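Local atomic coordinates of putative mRNA interferase YoeB (Agrobacterium tumefaciens, PDB entry 6N90), a protein that probably acts as the ribosome-dependent, mRNA-cleaving toxin of a bacterial type II toxin-antitoxin system, as other YoeB proteins do. Residues H64-R69 and Q77-I82; A21-K26 and R59-H64. One frame throughout, in Å; residues are numbered along the deposited sequence.

Contact 1 of 2, residues H64-R69 and Q77-I82; sequences HRFVYR and QRLEVI
Strands 64-69 and 77-82 run antiparallel with their axes 139° apart, R69 and E80 forming a hydrogen-bonded pair, Y68 and V81 the non-hydrogen-bonded pair beside it. R69 and E80 bond through both backbone N-H groups, E80 N to R69 O at 2.8 Å and R69 N to E80 O at 3.0 Å, and I82 N donates to V67 O at 2.8 Å. On the face that carries F66, Y68, L79 and V81 the packing is apolar. The F66 ring, swung anti to its own amide nitrogen, brings CE1 to 3.9 Å from V81 CG2, the two side chains crossing at about a right angle; L79 CD2 comes as near to Y68 CB. Helix 21-36 covers this face through L30, I31 and A34. Y68 sends its hydroxyl away from the hairpin, to P38 O and R58 NE.

On the other face R69 and E80 lie side by side. The R69 chain bends at chi3 (59°), turning the NE/NH2 edge of the guanidinium onto a single carboxylate oxygen, with the two planes 18° apart. Both NE (3.2 Å) and NH2 (3.0 Å) of R69 donate to E80 OE2. One carboxylate oxygen thus takes two N-H groups, which restricts rotation of the guanidinium, and the negative charge probably also eases the proximity of R78, whose NH2 lies 5.3 Å from R69 NH2.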
ATOM      1  N   HIS A  64     -13.880  -5.698  13.002  1.00 22.64           N
ATOM      2  CA  HIS A  64     -12.769  -5.001  12.351  1.00 23.04           C
ATOM      3  C   HIS A  64     -13.235  -4.189  11.178  1.00 21.75           C
ATOM      4  O   HIS A  64     -13.900  -4.724  10.280  1.00 23.17           O
ATOM      5  CB  HIS A  64     -11.695  -5.996  11.891  1.00 20.25           C
ATOM      6  CG  HIS A  64     -11.068  -6.753  13.021  1.00 22.23           C
ATOM      7  ND1 HIS A  64     -10.190  -6.167  13.903  1.00 21.15           N
ATOM      8  CD2 HIS A  64     -11.210  -8.039  13.422  1.00 23.14           C
ATOM      9  CE1 HIS A  64      -9.812  -7.063  14.803  1.00 24.21           C
ATOM     10  NE2 HIS A  64     -10.416  -8.205  14.533  1.00 23.01           N
ATOM     11  N   ARG A  65     -12.853  -2.916  11.167  1.00 19.12           N
ATOM     12  CA  ARG A  65     -13.333  -2.000  10.143  1.00 20.49           C
ATOM     13  C   ARG A  65     -12.203  -1.438   9.285  1.00 20.06           C
ATOM     14  O   ARG A  65     -11.042  -1.297   9.724  1.00 19.55           O
ATOM     15  CB  ARG A  65     -14.123  -0.848  10.785  1.00 24.78           C
ATOM     16  CG  ARG A  65     -15.276  -1.308  11.677  1.00 26.67           C
ATOM     17  CD  ARG A  65     -16.163  -2.353  10.989  1.00 31.33           C
ATOM     18  NE  ARG A  65     -17.139  -2.940  11.910  1.00 35.68           N
ATOM     19  CZ  ARG A  65     -18.413  -2.568  11.966  1.00 40.79           C
ATOM     20  NH1 ARG A  65     -18.860  -1.638  11.134  1.00 45.74           N
ATOM     21  NH2 ARG A  65     -19.243  -3.143  12.829  1.00 41.06           N
ATOM     22  N   PHE A  66     -12.563  -1.157   8.038  1.00 19.12           N
ATOM     23  CA  PHE A  66     -11.663  -0.613   7.028  1.00 18.62           C
ATOM     24  C   PHE A  66     -12.087   0.833   6.863  1.00 18.51           C
ATOM     25  O   PHE A  66     -13.169   1.100   6.346  1.00 18.78           O
ATOM     26  CB  PHE A  66     -11.786  -1.440   5.718  1.00 18.13           C
ATOM     27  CG  PHE A  66     -11.023  -0.885   4.521  1.00 18.62           C
ATOM     28  CD1 PHE A  66      -9.680  -1.148   4.348  1.00 19.56           C
ATOM     29  CD2 PHE A  66     -11.688  -0.155   3.537  1.00 20.40           C
ATOM     30  CE1 PHE A  66      -8.992  -0.675   3.240  1.00 19.56           C
ATOM     31  CE2 PHE A  66     -10.998   0.350   2.429  1.00 19.77           C
ATOM     32  CZ  PHE A  66      -9.646   0.082   2.285  1.00 18.14           C
ATOM     33  N   VAL A  67     -11.252   1.752   7.344  1.00 17.39           N
ATOM     34  CA  VAL A  67     -11.557   3.176   7.262  1.00 17.40           C
ATOM     35  C   VAL A  67     -10.640   3.822   6.216  1.00 16.09           C
ATOM     36  O   VAL A  67      -9.427   3.587   6.185  1.00 16.92           O
ATOM     37  CB  VAL A  67     -11.408   3.862   8.641  1.00 19.92           C
ATOM     38  CG1 VAL A  67     -11.792   5.364   8.548  1.00 22.41           C
ATOM     39  CG2 VAL A  67     -12.278   3.153   9.679  1.00 19.78           C
ATOM     40  N   TYR A  68     -11.236   4.640   5.354  1.00 18.31           N
ATOM     41  CA  TYR A  68     -10.516   5.166   4.203  1.00 18.15           C
ATOM     42  C   TYR A  68     -11.097   6.487   3.756  1.00 19.24           C
ATOM     43  O   TYR A  68     -12.168   6.904   4.210  1.00 19.91           O
ATOM     44  CB  TYR A  68     -10.586   4.162   3.034  1.00 17.67           C
ATOM     45  CG  TYR A  68     -12.016   3.970   2.561  1.00 17.89           C
ATOM     46  CD1 TYR A  68     -12.895   3.130   3.248  1.00 18.66           C
ATOM     47  CD2 TYR A  68     -12.485   4.635   1.431  1.00 19.74           C
ATOM     48  CE1 TYR A  68     -14.208   2.967   2.827  1.00 20.05           C
ATOM     49  CE2 TYR A  68     -13.780   4.465   0.996  1.00 18.11           C
ATOM     50  CZ  TYR A  68     -14.641   3.643   1.703  1.00 19.66           C
ATOM     51  OH  TYR A  68     -15.944   3.498   1.265  1.00 21.31           O
ATOM     52  N   ARG A  69     -10.386   7.126   2.842  1.00 20.86           N
ATOM     53  CA  ARG A  69     -10.902   8.306   2.171  1.00 23.44           C
ATOM     54  C   ARG A  69     -10.359   8.334   0.760  1.00 24.19           C
ATOM     55  O   ARG A  69      -9.173   8.145   0.552  1.00 18.58           O
ATOM     56  CB  ARG A  69     -10.498   9.578   2.935  1.00 27.94           C
ATOM     57  CG  ARG A  69     -10.924  10.880   2.288  1.00 36.53           C
ATOM     58  CD  ARG A  69     -10.525  12.082   3.155  1.00 35.95           C
ATOM     59  NE  ARG A  69      -9.080  12.159   3.390  1.00 41.69           N
ATOM     60  CZ  ARG A  69      -8.495  13.079   4.157  1.00 40.62           C
ATOM     61  NH1 ARG A  69      -9.235  13.992   4.763  1.00 38.02           N
ATOM     62  NH2 ARG A  69      -7.179  13.095   4.321  1.00 42.48           N
ATOM     63  N   GLN A  77      -6.287  10.484  -8.638  1.00 35.31           N
ATOM     64  CA  GLN A  77      -6.929  10.298  -7.338  1.00 29.01           C
ATOM     65  C   GLN A  77      -6.091   9.410  -6.424  1.00 25.81           C
ATOM     66  O   GLN A  77      -5.108   8.809  -6.870  1.00 21.42           O
ATOM     67  CB  GLN A  77      -8.324   9.685  -7.503  1.00 32.44           C
ATOM     68  CG  GLN A  77      -9.266  10.456  -8.416  1.00 36.55           C
ATOM     69  CD  GLN A  77     -10.649   9.836  -8.503  1.00 43.40           C
ATOM     70  OE1 GLN A  77     -11.029   9.012  -7.668  1.00 47.44           O
ATOM     71  NE2 GLN A  77     -11.410  10.222  -9.532  1.00 39.38           N
ATOM     72  N   ARG A  78      -6.483   9.337  -5.157  1.00 20.76           N
ATOM     73  CA  ARG A  78      -5.827   8.416  -4.210  1.00 20.79           C
ATOM     74  C   ARG A  78      -6.819   7.866  -3.190  1.00 22.25           C
ATOM     75  O   ARG A  78      -7.798   8.526  -2.830  1.00 21.37           O
ATOM     76  CB  ARG A  78      -4.655   9.113  -3.496  1.00 22.92           C
ATOM     77  CG  ARG A  78      -5.098  10.282  -2.599  1.00 25.19           C
ATOM     78  CD  ARG A  78      -3.908  11.073  -2.052  1.00 30.69           C
ATOM     79  NE  ARG A  78      -4.340  12.082  -1.084  1.00 32.58           N
ATOM     80  CZ  ARG A  78      -4.729  13.315  -1.402  1.00 30.85           C
ATOM     81  NH1 ARG A  78      -4.749  13.713  -2.666  1.00 30.77           N
ATOM     82  NH2 ARG A  78      -5.106  14.150  -0.444  1.00 28.62           N
ATOM     83  N   LEU A  79      -6.605   6.620  -2.768  1.00 17.39           N
ATOM     84  CA  LEU A  79      -7.365   6.059  -1.669  1.00 18.36           C
ATOM     85  C   LEU A  79      -6.416   5.994  -0.498  1.00 18.34           C
ATOM     86  O   LEU A  79      -5.362   5.380  -0.602  1.00 16.86           O
ATOM     87  CB  LEU A  79      -7.898   4.657  -1.990  1.00 18.58           C
ATOM     88  CG  LEU A  79      -8.868   4.098  -0.942  1.00 24.23           C
ATOM     89  CD1 LEU A  79      -9.882   3.184  -1.594  1.00 29.56           C
ATOM     90  CD2 LEU A  79      -8.115   3.333   0.120  1.00 24.83           C
ATOM     91  N   GLU A  80      -6.794   6.634   0.605  1.00 16.53           N
ATOM     92  CA  GLU A  80      -5.964   6.648   1.809  1.00 20.15           C
ATOM     93  C   GLU A  80      -6.570   5.683   2.797  1.00 18.30           C
ATOM     94  O   GLU A  80      -7.723   5.865   3.193  1.00 17.36           O
ATOM     95  CB  GLU A  80      -5.918   8.038   2.452  1.00 24.40           C
ATOM     96  CG  GLU A  80      -4.993   9.063   1.844  1.00 29.39           C
ATOM     97  CD  GLU A  80      -5.159  10.412   2.532  1.00 36.96           C
ATOM     98  OE1 GLU A  80      -4.210  10.855   3.215  1.00 39.13           O
ATOM     99  OE2 GLU A  80      -6.243  11.019   2.389  1.00 45.13           O
ATOM    100  N   VAL A  81      -5.810   4.673   3.216  1.00 18.48           N
ATOM    101  CA  VAL A  81      -6.280   3.766   4.256  1.00 19.09           C
ATOM    102  C   VAL A  81      -5.812   4.254   5.623  1.00 19.58           C
ATOM    103  O   VAL A  81      -4.611   4.373   5.867  1.00 19.77           O
ATOM    104  CB  VAL A  81      -5.772   2.336   4.040  1.00 19.00           C
ATOM    105  CG1 VAL A  81      -6.312   1.388   5.156  1.00 18.22           C
ATOM    106  CG2 VAL A  81      -6.130   1.868   2.643  1.00 20.43           C
ATOM    107  N   ILE A  82      -6.772   4.508   6.503  1.00 22.30           N
ATOM    108  CA  ILE A  82      -6.528   5.048   7.829  1.00 24.66           C
ATOM    109  C   ILE A  82      -6.455   3.933   8.863  1.00 22.59           C
ATOM    110  O   ILE A  82      -5.645   3.992   9.792  1.00 19.99           O
ATOM    111  CB  ILE A  82      -7.636   6.060   8.215  1.00 29.38           C
ATOM    112  CG1 ILE A  82      -7.807   7.081   7.093  1.00 33.56           C
ATOM    113  CG2 ILE A  82      -7.314   6.757   9.524  1.00 35.82           C
ATOM    114  CD1 ILE A  82      -6.527   7.774   6.704  1.00 33.09           C
TER

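Contact 2 of 2, residues A21-K26 and R59-H64; sequences ARMVEK and RITAEH
K26 reaches from helix 21-36 to the backbone of R59, where the second segment begins: NZ donates to R59 O at 2.6 Å, lying in the carbonyl plane with a C=O...N angle of 149°. The lysine chain starts anti to its backbone nitrogen and then bends at chi2 (61°) and again at chi4 (63°), so that its methylenes run over I60 before the ammonium group turns to the carbonyl. A main-chain oxygen at the end of strand 56-59 is thereby tied to the helix by a charged donor.

I60 follows, and its CG2 branch is the meeting point of two helix side chains. K26 CG approaches it to 3.5 Å, crossing obliquely, and M23 CE to the same distance, with the M23 chain at about a right angle to the isoleucine. I27 and L30, further along the helix, also touch I60.

At T61 the methyl CG2 meets M23 SD at 3.7 Å. I60 and T61 together face H64 in a classic beta bulge: both of their backbone N-H groups donate to H64 O, and H64 N returns a bond to T61 O. The bulge lies where strand 56-59 passes through a tight turn into strand 64-73, an antiparallel hairpin within the mixed sheet of this YoeB-family fold. In the turn itself, E63 N makes a weak bond to T61 OG1, while E63 OE1 is bonded to H87 NE2.

H64 brings the chain back toward the helix. M23, bent at both chi2 and chi3, curls its CE to 3.8 Å from H64 CD2, and W16 of helix 7-19 meets the imidazole edge-to-face. H64 ND1 is hydrogen-bonded to F86 N, in the C-terminal part of the chain.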
ATOM      1  N   ALA A  21      -4.514 -14.754   6.787  1.00 23.51           N
ATOM      2  CA  ALA A  21      -4.482 -14.372   5.380  1.00 25.16           C
ATOM      3  C   ALA A  21      -5.876 -14.135   4.797  1.00 27.68           C
ATOM      4  O   ALA A  21      -6.021 -13.454   3.776  1.00 24.99           O
ATOM      5  CB  ALA A  21      -3.743 -15.421   4.565  1.00 29.55           C
ATOM      6  N   ARG A  22      -6.898 -14.700   5.429  1.00 26.36           N
ATOM      7  CA  ARG A  22      -8.266 -14.477   4.974  1.00 29.56           C
ATOM      8  C   ARG A  22      -8.635 -13.010   5.131  1.00 25.47           C
ATOM      9  O   ARG A  22      -9.356 -12.452   4.318  1.00 24.60           O
ATOM     10  CB  ARG A  22      -9.259 -15.322   5.762  1.00 33.87           C
ATOM     11  CG  ARG A  22      -9.067 -16.820   5.632  1.00 42.36           C
ATOM     12  CD  ARG A  22     -10.109 -17.562   6.464  1.00 47.85           C
ATOM     13  N   MET A  23      -8.162 -12.403   6.211  1.00 22.75           N
ATOM     14  CA  MET A  23      -8.437 -10.990   6.479  1.00 20.40           C
ATOM     15  C   MET A  23      -7.693 -10.105   5.475  1.00 18.34           C
ATOM     16  O   MET A  23      -8.200  -9.072   5.054  1.00 17.73           O
ATOM     17  CB  MET A  23      -8.032 -10.632   7.907  1.00 21.44           C
ATOM     18  CG  MET A  23      -8.873 -11.352   8.959  1.00 24.31           C
ATOM     19  SD  MET A  23     -10.514 -10.650   9.061  1.00 28.79           S
ATOM     20  CE  MET A  23     -10.160  -9.113   9.898  1.00 28.05           C
ATOM     21  N   VAL A  24      -6.479 -10.509   5.117  1.00 18.74           N
ATOM     22  CA  VAL A  24      -5.718  -9.791   4.081  1.00 18.47           C
ATOM     23  C   VAL A  24      -6.535  -9.789   2.783  1.00 18.40           C
ATOM     24  O   VAL A  24      -6.666  -8.764   2.107  1.00 18.84           O
ATOM     25  CB  VAL A  24      -4.315 -10.424   3.834  1.00 18.47           C
ATOM     26  CG1 VAL A  24      -3.549  -9.663   2.703  1.00 18.35           C
ATOM     27  CG2 VAL A  24      -3.526 -10.409   5.107  1.00 19.21           C
ATOM     28  N   GLU A  25      -7.093 -10.946   2.444  1.00 21.26           N
ATOM     29  CA  GLU A  25      -7.887 -11.067   1.227  1.00 24.27           C
ATOM     30  C   GLU A  25      -9.138 -10.198   1.256  1.00 21.68           C
ATOM     31  O   GLU A  25      -9.509  -9.600   0.245  1.00 18.68           O
ATOM     32  CB  GLU A  25      -8.284 -12.527   0.998  1.00 29.99           C
ATOM     33  CG  GLU A  25      -7.106 -13.444   0.754  1.00 38.20           C
ATOM     34  N   LYS A  26      -9.802 -10.152   2.406  1.00 19.49           N
ATOM     35  CA  LYS A  26     -10.980  -9.295   2.555  1.00 21.18           C
ATOM     36  C   LYS A  26     -10.616  -7.828   2.379  1.00 19.39           C
ATOM     37  O   LYS A  26     -11.331  -7.065   1.726  1.00 18.90           O
ATOM     38  CB  LYS A  26     -11.619  -9.510   3.917  1.00 23.89           C
ATOM     39  CG  LYS A  26     -12.879  -8.698   4.146  1.00 28.57           C
ATOM     40  CD  LYS A  26     -13.965  -9.041   3.133  1.00 31.48           C
ATOM     41  CE  LYS A  26     -15.354  -8.682   3.663  1.00 32.97           C
ATOM     42  NZ  LYS A  26     -15.540  -7.232   3.918  1.00 36.83           N
ATOM     43  N   ARG A  59     -17.077  -2.770   6.577  1.00 25.19           N
ATOM     44  CA  ARG A  59     -16.843  -3.939   7.411  1.00 28.49           C
ATOM     45  C   ARG A  59     -15.851  -4.917   6.797  1.00 26.03           C
ATOM     46  O   ARG A  59     -16.028  -5.378   5.677  1.00 29.06           O
ATOM     47  CB  ARG A  59     -18.162  -4.672   7.668  1.00 31.48           C
ATOM     48  CG  ARG A  59     -19.087  -3.967   8.627  1.00 39.24           C
ATOM     49  CD  ARG A  59     -19.466  -4.881   9.776  1.00 46.67           C
ATOM     50  NE  ARG A  59     -20.198  -6.066   9.336  1.00 47.73           N
ATOM     51  CZ  ARG A  59     -20.963  -6.794  10.139  1.00 54.90           C
ATOM     52  NH1 ARG A  59     -21.097  -6.445  11.415  1.00 54.05           N
ATOM     53  NH2 ARG A  59     -21.600  -7.863   9.671  1.00 57.88           N
ATOM     54  N   ILE A  60     -14.816  -5.264   7.547  1.00 25.02           N
ATOM     55  CA  ILE A  60     -14.024  -6.434   7.218  1.00 25.64           C
ATOM     56  C   ILE A  60     -14.711  -7.621   7.883  1.00 26.60           C
ATOM     57  O   ILE A  60     -15.066  -8.599   7.230  1.00 28.01           O
ATOM     58  CB  ILE A  60     -12.578  -6.300   7.708  1.00 24.44           C
ATOM     59  CG1 ILE A  60     -11.991  -4.950   7.299  1.00 22.29           C
ATOM     60  CG2 ILE A  60     -11.692  -7.448   7.203  1.00 23.78           C
ATOM     61  CD1 ILE A  60     -10.594  -4.723   7.945  1.00 23.29           C
ATOM     62  N   THR A  61     -14.840  -7.536   9.205  1.00 30.25           N
ATOM     63  CA  THR A  61     -15.714  -8.415   9.986  1.00 30.06           C
ATOM     64  C   THR A  61     -16.497  -7.546  10.959  1.00 29.19           C
ATOM     65  O   THR A  61     -16.359  -6.330  10.933  1.00 28.42           O
ATOM     66  CB  THR A  61     -14.933  -9.476  10.763  1.00 29.26           C
ATOM     67  OG1 THR A  61     -14.089  -8.841  11.738  1.00 30.18           O
ATOM     68  CG2 THR A  61     -14.088 -10.289   9.823  1.00 29.45           C
ATOM     69  N   ALA A  62     -17.299  -8.156  11.831  1.00 32.05           N
ATOM     70  CA  ALA A  62     -18.074  -7.371  12.790  1.00 35.33           C
ATOM     71  C   ALA A  62     -17.144  -6.581  13.714  1.00 36.15           C
ATOM     72  O   ALA A  62     -17.460  -5.456  14.117  1.00 39.97           O
ATOM     73  CB  ALA A  62     -18.996  -8.265  13.594  1.00 36.99           C
ATOM     74  N   GLU A  63     -15.984  -7.160  14.022  1.00 33.24           N
ATOM     75  CA  GLU A  63     -15.058  -6.552  14.975  1.00 32.53           C
ATOM     76  C   GLU A  63     -13.963  -5.698  14.331  1.00 30.54           C
ATOM     77  O   GLU A  63     -13.203  -5.035  15.038  1.00 24.80           O
ATOM     78  CB  GLU A  63     -14.402  -7.632  15.840  1.00 38.81           C
ATOM     79  CG  GLU A  63     -15.324  -8.259  16.890  1.00 44.57           C
ATOM     80  CD  GLU A  63     -16.065  -7.232  17.743  1.00 45.87           C
ATOM     81  OE1 GLU A  63     -15.454  -6.206  18.130  1.00 38.21           O
ATOM     82  OE2 GLU A  63     -17.259  -7.462  18.042  1.00 55.40           O
ATOM     83  N   HIS A  64     -13.880  -5.698  13.002  1.00 22.64           N
ATOM     84  CA  HIS A  64     -12.769  -5.001  12.351  1.00 23.04           C
ATOM     85  C   HIS A  64     -13.235  -4.189  11.178  1.00 21.75           C
ATOM     86  O   HIS A  64     -13.900  -4.724  10.280  1.00 23.17           O
ATOM     87  CB  HIS A  64     -11.695  -5.996  11.891  1.00 20.25           C
ATOM     88  CG  HIS A  64     -11.068  -6.753  13.021  1.00 22.23           C
ATOM     89  ND1 HIS A  64     -10.190  -6.167  13.903  1.00 21.15           N
ATOM     90  CD2 HIS A  64     -11.210  -8.039  13.422  1.00 23.14           C
ATOM     91  CE1 HIS A  64      -9.812  -7.063  14.803  1.00 24.21           C
ATOM     92  NE2 HIS A  64     -10.416  -8.205  14.533  1.00 23.01           N
TER

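Along the chain contact 2 is complete by H64, where contact 1 begins; that residue ends the turn segment and starts the strand segment. Their centres lie about 14 Å apart: contact 1 near the middle of the chain, between neighbouring strands 64-73 and 76-84 of the mixed sheet, contact 2 toward the periphery, between the start of helix 21-36 and the turn joining strands 56-59 and 64-73. They also touch directly, F66 CB packing on I60 CG1 at 3.9 Å and R65 against R59. Because helix 21-36 touches both F66 and I60, one helix packs along the sheet from the 64-73/76-84 hairpin to the 59-64 turn, joining both contacts into a single small domain.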